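Local coordinates for protein isoaspartyl dipeptidase (Fervidobacterium islandicum, PDB 7CDH) that probably hydrolyses isoaspartyl (beta-aspartyl) dipeptides as a zinc-dependent peptidase of the amidohydrolase family, with a likely role in protein repair, at residues P167-R180 / Y205-H219. Numbering follows the deposited sequence.
Sequences PTLEEILRIVADIR and YLFDIIEKTEIPIQH
I209 of helix 205-212 packs as a knob among L169, I172, L173 and V176 on helix 169-180. I209 CG1, anti to the carbonyl carbon (chi1 -64°), lies 3.7 Å from L173 CD2, the two side chains sliding past each other in opposite directions, while CD1 reaches CG2 of branched I172, crossed at about a right angle. L169 answers as a knob among Y205, D208, I209 and K212; its CG, anti to the backbone N (chi1 176°), brings CD2 to 4.0 Å from D208 CB. Y205 suits the start of helix 169-180: its ring packs on L169 and I172, and its OH donates to P167 O (2.9 Å), in the carbonyl plane and on a lone pair. V176 CG1 meets I215 CG2 at 3.8 Å, extending the apolar seam. The R180 chain, extended from CG to NE, starts with CB over the H219 ring centre in a CH-pi contact and runs past the rim, where NH1 gives NE2 a weak, bent bond; P216 CG covers one guanidinium face. H219 ND1 is bonded to G190 O. An alanine at R180 would keep CB but is likely to leave NE2 without this donor and P216 without its flat partner. The axes of helix segments 169-180 and 205-212 cross at -66°. Strand 191-196 lies between them in sequence, placing them in successive beta-alpha-beta units of the amidohydrolase TIM barrel.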
loop_
_atom_site.group_PDB
_atom_site.type_symbol
_atom_site.label_atom_id
_atom_site.label_comp_id
_atom_site.label_asym_id
_atom_site.label_seq_id
_atom_site.Cartn_x
_atom_site.Cartn_y
_atom_site.Cartn_z
ATOM N N PRO A 167 -14.531 -20.178 -5.985
ATOM C CA PRO A 167 -15.191 -18.913 -5.681
ATOM C C PRO A 167 -16.597 -19.116 -5.121
ATOM O O PRO A 167 -17.286 -20.030 -5.550
ATOM C CB PRO A 167 -15.326 -18.246 -7.055
ATOM C CG PRO A 167 -15.431 -19.430 -8.010
ATOM C CD PRO A 167 -14.462 -20.444 -7.427
ATOM N N THR A 168 -17.001 -18.246 -4.204
ATOM C CA THR A 168 -18.374 -18.216 -3.627
ATOM C C THR A 168 -19.321 -17.490 -4.582
ATOM O O THR A 168 -18.846 -16.721 -5.427
ATOM C CB THR A 168 -18.389 -17.505 -2.276
ATOM O OG1 THR A 168 -18.058 -16.120 -2.454
ATOM C CG2 THR A 168 -17.446 -18.171 -1.300
ATOM N N LEU A 169 -20.616 -17.631 -4.360
ATOM C CA LEU A 169 -21.660 -16.937 -5.149
ATOM C C LEU A 169 -21.528 -15.423 -4.959
ATOM O O LEU A 169 -21.651 -14.684 -5.949
ATOM C CB LEU A 169 -23.038 -17.440 -4.708
ATOM C CG LEU A 169 -24.217 -16.733 -5.382
ATOM C CD1 LEU A 169 -24.099 -16.819 -6.896
ATOM C CD2 LEU A 169 -25.540 -17.311 -4.897
ATOM N N GLU A 170 -21.311 -14.979 -3.727
ATOM C CA GLU A 170 -21.120 -13.550 -3.385
ATOM C C GLU A 170 -19.944 -12.980 -4.185
ATOM O O GLU A 170 -20.120 -11.882 -4.762
ATOM C CB GLU A 170 -20.966 -13.386 -1.873
ATOM C CG GLU A 170 -22.298 -13.552 -1.134
ATOM C CD GLU A 170 -22.232 -13.538 0.395
ATOM O OE1 GLU A 170 -21.098 -13.593 0.955
ATOM O OE2 GLU A 170 -23.320 -13.480 1.039
ATOM N N GLU A 171 -18.803 -13.680 -4.240
ATOM C CA GLU A 171 -17.614 -13.190 -4.983
ATOM C C GLU A 171 -17.991 -13.059 -6.462
ATOM O O GLU A 171 -17.721 -11.980 -7.044
ATOM C CB GLU A 171 -16.421 -14.124 -4.817
ATOM C CG GLU A 171 -15.824 -14.168 -3.428
ATOM C CD GLU A 171 -14.646 -15.138 -3.313
ATOM O OE1 GLU A 171 -14.835 -16.329 -3.626
ATOM O OE2 GLU A 171 -13.519 -14.685 -2.941
ATOM N N ILE A 172 -18.597 -14.102 -7.048
ATOM C CA ILE A 172 -19.121 -14.065 -8.456
ATOM C C ILE A 172 -20.036 -12.839 -8.650
ATOM O O ILE A 172 -19.856 -12.139 -9.641
ATOM C CB ILE A 172 -19.873 -15.351 -8.855
ATOM C CG1 ILE A 172 -19.001 -16.606 -8.777
ATOM C CG2 ILE A 172 -20.450 -15.189 -10.250
ATOM C CD1 ILE A 172 -17.636 -16.404 -9.408
ATOM N N LEU A 173 -21.032 -12.622 -7.790
ATOM C CA LEU A 173 -22.035 -11.540 -7.989
ATOM C C LEU A 173 -21.325 -10.179 -8.043
ATOM O O LEU A 173 -21.709 -9.340 -8.914
ATOM C CB LEU A 173 -23.081 -11.541 -6.866
ATOM C CG LEU A 173 -24.192 -12.578 -6.987
ATOM C CD1 LEU A 173 -25.064 -12.558 -5.742
ATOM C CD2 LEU A 173 -25.023 -12.343 -8.241
ATOM N N ARG A 174 -20.355 -9.948 -7.147
ATOM C CA ARG A 174 -19.638 -8.671 -7.133
ATOM C C ARG A 174 -18.954 -8.480 -8.502
ATOM O O ARG A 174 -19.126 -7.384 -9.096
ATOM C CB ARG A 174 -18.672 -8.644 -5.958
ATOM C CG ARG A 174 -17.766 -7.412 -5.912
ATOM C CD ARG A 174 -18.450 -6.064 -5.781
ATOM N NE ARG A 174 -19.666 -6.132 -4.986
ATOM C CZ ARG A 174 -19.703 -6.284 -3.669
ATOM N NH1 ARG A 174 -18.575 -6.370 -2.974
ATOM N NH2 ARG A 174 -20.876 -6.350 -3.060
ATOM N N ILE A 175 -18.274 -9.515 -9.017
ATOM C CA ILE A 175 -17.530 -9.480 -10.309
ATOM C C ILE A 175 -18.525 -9.253 -11.453
ATOM O O ILE A 175 -18.269 -8.380 -12.289
ATOM C CB ILE A 175 -16.697 -10.767 -10.498
ATOM C CG1 ILE A 175 -15.511 -10.807 -9.534
ATOM C CG2 ILE A 175 -16.247 -10.942 -11.953
ATOM C CD1 ILE A 175 -15.122 -12.222 -9.175
ATOM N N VAL A 176 -19.642 -9.971 -11.471
ATOM C CA VAL A 176 -20.636 -9.796 -12.563
ATOM C C VAL A 176 -21.206 -8.375 -12.480
ATOM O O VAL A 176 -21.305 -7.735 -13.521
ATOM C CB VAL A 176 -21.741 -10.860 -12.524
ATOM C CG1 VAL A 176 -22.824 -10.559 -13.536
ATOM C CG2 VAL A 176 -21.186 -12.248 -12.755
ATOM N N ALA A 177 -21.584 -7.895 -11.298
ATOM C CA ALA A 177 -22.139 -6.523 -11.158
ATOM C C ALA A 177 -21.109 -5.472 -11.584
ATOM O O ALA A 177 -21.497 -4.488 -12.219
ATOM C CB ALA A 177 -22.629 -6.264 -9.760
ATOM N N ASP A 178 -19.834 -5.677 -11.280
ATOM C CA ASP A 178 -18.768 -4.699 -11.624
ATOM C C ASP A 178 -18.585 -4.673 -13.147
ATOM O O ASP A 178 -18.520 -3.590 -13.721
ATOM C CB ASP A 178 -17.498 -4.978 -10.824
ATOM C CG ASP A 178 -17.602 -4.553 -9.352
ATOM O OD1 ASP A 178 -18.702 -4.026 -8.952
ATOM O OD2 ASP A 178 -16.584 -4.761 -8.584
ATOM N N ILE A 179 -18.594 -5.805 -13.819
ATOM C CA ILE A 179 -18.322 -5.801 -15.273
ATOM C C ILE A 179 -19.583 -5.311 -16.002
ATOM O O ILE A 179 -19.447 -4.536 -16.956
ATOM C CB ILE A 179 -17.778 -7.169 -15.721
ATOM C CG1 ILE A 179 -16.730 -7.023 -16.833
ATOM C CG2 ILE A 179 -18.895 -8.106 -16.129
ATOM C CD1 ILE A 179 -15.481 -6.263 -16.417
ATOM N N ARG A 180 -20.773 -5.606 -15.494
ATOM C CA ARG A 180 -22.028 -5.048 -16.045
ATOM C C ARG A 180 -22.006 -3.528 -15.921
ATOM O O ARG A 180 -22.287 -2.824 -16.917
ATOM C CB ARG A 180 -23.271 -5.637 -15.385
ATOM C CG ARG A 180 -24.522 -4.812 -15.617
ATOM C CD ARG A 180 -25.753 -5.643 -15.372
ATOM N NE ARG A 180 -26.980 -4.875 -15.565
ATOM C CZ ARG A 180 -27.435 -4.409 -16.737
ATOM N NH1 ARG A 180 -26.764 -4.592 -17.859
ATOM N NH2 ARG A 180 -28.574 -3.743 -16.787
ATOM N N TYR A 205 -24.504 -21.573 -10.380
ATOM C CA TYR A 205 -24.311 -20.142 -10.041
ATOM C C TYR A 205 -24.980 -19.243 -11.078
ATOM O O TYR A 205 -25.441 -18.162 -10.681
ATOM C CB TYR A 205 -22.820 -19.815 -9.994
ATOM C CG TYR A 205 -22.093 -20.273 -8.760
ATOM C CD1 TYR A 205 -22.754 -20.677 -7.611
ATOM C CD2 TYR A 205 -20.716 -20.223 -8.736
ATOM C CE1 TYR A 205 -22.058 -21.047 -6.469
ATOM C CE2 TYR A 205 -20.007 -20.587 -7.606
ATOM C CZ TYR A 205 -20.675 -20.995 -6.469
ATOM O OH TYR A 205 -19.926 -21.332 -5.389
ATOM N N LEU A 206 -24.999 -19.640 -12.356
ATOM C CA LEU A 206 -25.565 -18.786 -13.440
ATOM C C LEU A 206 -27.084 -18.670 -13.247
ATOM O O LEU A 206 -27.620 -17.532 -13.357
ATOM C CB LEU A 206 -25.167 -19.311 -14.822
ATOM C CG LEU A 206 -23.795 -18.850 -15.321
ATOM C CD1 LEU A 206 -22.673 -19.371 -14.450
ATOM C CD2 LEU A 206 -23.553 -19.297 -16.750
ATOM N N PHE A 207 -27.732 -19.776 -12.896
ATOM C CA PHE A 207 -29.177 -19.834 -12.575
ATOM C C PHE A 207 -29.422 -19.036 -11.294
ATOM O O PHE A 207 -30.439 -18.280 -11.264
ATOM C CB PHE A 207 -29.659 -21.285 -12.492
ATOM C CG PHE A 207 -29.782 -21.949 -13.844
ATOM C CD1 PHE A 207 -30.670 -21.468 -14.788
ATOM C CD2 PHE A 207 -29.016 -23.051 -14.175
ATOM C CE1 PHE A 207 -30.781 -22.072 -16.030
ATOM C CE2 PHE A 207 -29.139 -23.658 -15.412
ATOM C CZ PHE A 207 -30.004 -23.153 -16.346
ATOM N N ASP A 208 -28.521 -19.147 -10.305
ATOM C CA ASP A 208 -28.631 -18.415 -9.013
ATOM C C ASP A 208 -28.593 -16.901 -9.266
ATOM O O ASP A 208 -29.437 -16.174 -8.710
ATOM C CB ASP A 208 -27.542 -18.801 -8.015
ATOM C CG ASP A 208 -27.636 -20.211 -7.452
ATOM O OD1 ASP A 208 -28.729 -20.836 -7.558
ATOM O OD2 ASP A 208 -26.594 -20.683 -6.931
ATOM N N ILE A 209 -27.721 -16.435 -10.149
ATOM C CA ILE A 209 -27.623 -14.979 -10.454
ATOM C C ILE A 209 -28.961 -14.474 -11.033
ATOM O O ILE A 209 -29.444 -13.413 -10.587
ATOM C CB ILE A 209 -26.428 -14.708 -11.388
ATOM C CG1 ILE A 209 -25.095 -15.058 -10.720
ATOM C CG2 ILE A 209 -26.462 -13.276 -11.858
ATOM C CD1 ILE A 209 -23.965 -15.280 -11.695
ATOM N N ILE A 210 -29.516 -15.132 -12.049
ATOM C CA ILE A 210 -30.718 -14.603 -12.755
ATOM C C ILE A 210 -31.983 -14.789 -11.894
ATOM O O ILE A 210 -32.881 -13.933 -11.980
ATOM C CB ILE A 210 -30.873 -15.241 -14.137
ATOM C CG1 ILE A 210 -31.122 -16.751 -14.046
ATOM C CG2 ILE A 210 -29.669 -14.881 -14.999
ATOM C CD1 ILE A 210 -31.553 -17.363 -15.355
ATOM N N GLU A 211 -32.049 -15.823 -11.061
ATOM C CA GLU A 211 -33.249 -16.096 -10.236
ATOM C C GLU A 211 -33.270 -15.142 -9.042
ATOM O O GLU A 211 -34.349 -14.665 -8.720
ATOM C CB GLU A 211 -33.305 -17.573 -9.840
ATOM C CG GLU A 211 -33.768 -18.447 -10.996
ATOM C CD GLU A 211 -33.409 -19.922 -10.937
ATOM O OE1 GLU A 211 -32.887 -20.384 -9.897
ATOM O OE2 GLU A 211 -33.652 -20.609 -11.941
ATOM N N LYS A 212 -32.123 -14.840 -8.441
ATOM C CA LYS A 212 -32.050 -14.168 -7.119
ATOM C C LYS A 212 -31.684 -12.689 -7.254
ATOM O O LYS A 212 -31.694 -12.000 -6.232
ATOM C CB LYS A 212 -31.013 -14.855 -6.232
ATOM C CG LYS A 212 -31.243 -16.336 -5.962
ATOM C CD LYS A 212 -29.988 -16.991 -5.396
ATOM C CE LYS A 212 -30.246 -18.188 -4.500
ATOM N NZ LYS A 212 -29.090 -18.433 -3.604
ATOM N N THR A 213 -31.356 -12.203 -8.446
ATOM C CA THR A 213 -30.966 -10.788 -8.641
ATOM C C THR A 213 -31.573 -10.251 -9.930
ATOM O O THR A 213 -32.092 -11.040 -10.726
ATOM C CB THR A 213 -29.435 -10.577 -8.644
ATOM O OG1 THR A 213 -28.957 -10.754 -9.971
ATOM C CG2 THR A 213 -28.678 -11.489 -7.704
ATOM N N GLU A 214 -31.363 -8.957 -10.152
ATOM C CA GLU A 214 -31.914 -8.147 -11.265
ATOM C C GLU A 214 -30.950 -8.199 -12.467
ATOM O O GLU A 214 -31.130 -7.373 -13.396
ATOM C CB GLU A 214 -32.073 -6.696 -10.781
ATOM C CG GLU A 214 -32.659 -6.521 -9.367
ATOM C CD GLU A 214 -31.725 -6.721 -8.167
ATOM O OE1 GLU A 214 -30.466 -6.743 -8.328
ATOM O OE2 GLU A 214 -32.265 -6.890 -7.058
ATOM N N ILE A 215 -29.926 -9.067 -12.432
ATOM C CA ILE A 215 -28.822 -9.052 -13.434
ATOM C C ILE A 215 -29.278 -9.818 -14.668
ATOM O O ILE A 215 -29.732 -10.963 -14.592
ATOM C CB ILE A 215 -27.498 -9.582 -12.866
ATOM C CG1 ILE A 215 -26.859 -8.548 -11.932
ATOM C CG2 ILE A 215 -26.576 -9.949 -14.008
ATOM C CD1 ILE A 215 -25.731 -9.074 -11.083
ATOM N N PRO A 216 -29.285 -9.148 -15.831
ATOM C CA PRO A 216 -29.778 -9.768 -17.049
ATOM C C PRO A 216 -28.859 -10.919 -17.480
ATOM O O PRO A 216 -27.628 -10.802 -17.328
ATOM C CB PRO A 216 -29.762 -8.655 -18.100
ATOM C CG PRO A 216 -29.483 -7.363 -17.363
ATOM C CD PRO A 216 -28.892 -7.740 -16.023
ATOM N N ILE A 217 -29.463 -11.933 -18.105
ATOM C CA ILE A 217 -28.811 -13.219 -18.488
ATOM C C ILE A 217 -27.738 -12.999 -19.574
ATOM O O ILE A 217 -26.850 -13.879 -19.705
ATOM C CB ILE A 217 -29.890 -14.266 -18.868
ATOM C CG1 ILE A 217 -29.322 -15.682 -18.907
ATOM C CG2 ILE A 217 -30.624 -13.926 -20.165
ATOM C CD1 ILE A 217 -30.354 -16.719 -19.268
ATOM N N GLN A 218 -27.756 -11.873 -20.292
ATOM C CA GLN A 218 -26.923 -11.633 -21.519
ATOM C C GLN A 218 -25.431 -11.376 -21.196
ATOM O O GLN A 218 -24.589 -11.396 -22.101
ATOM C CB GLN A 218 -27.479 -10.437 -22.303
ATOM C CG GLN A 218 -28.848 -10.693 -22.941
ATOM C CD GLN A 218 -30.071 -10.422 -22.084
ATOM O OE1 GLN A 218 -30.007 -9.885 -20.968
ATOM N NE2 GLN A 218 -31.222 -10.820 -22.610
ATOM N N HIS A 219 -25.100 -11.061 -19.959
ATOM C CA HIS A 219 -23.709 -10.832 -19.524
ATOM C C HIS A 219 -23.026 -12.168 -19.232
ATOM O O HIS A 219 -21.825 -12.136 -19.024
ATOM C CB HIS A 219 -23.684 -9.935 -18.287
ATOM C CG HIS A 219 -24.253 -8.583 -18.530
ATOM N ND1 HIS A 219 -23.580 -7.620 -19.283
ATOM C CD2 HIS A 219 -25.425 -8.033 -18.128
ATOM C CE1 HIS A 219 -24.319 -6.524 -19.326
ATOM N NE2 HIS A 219 -25.470 -6.760 -18.634
#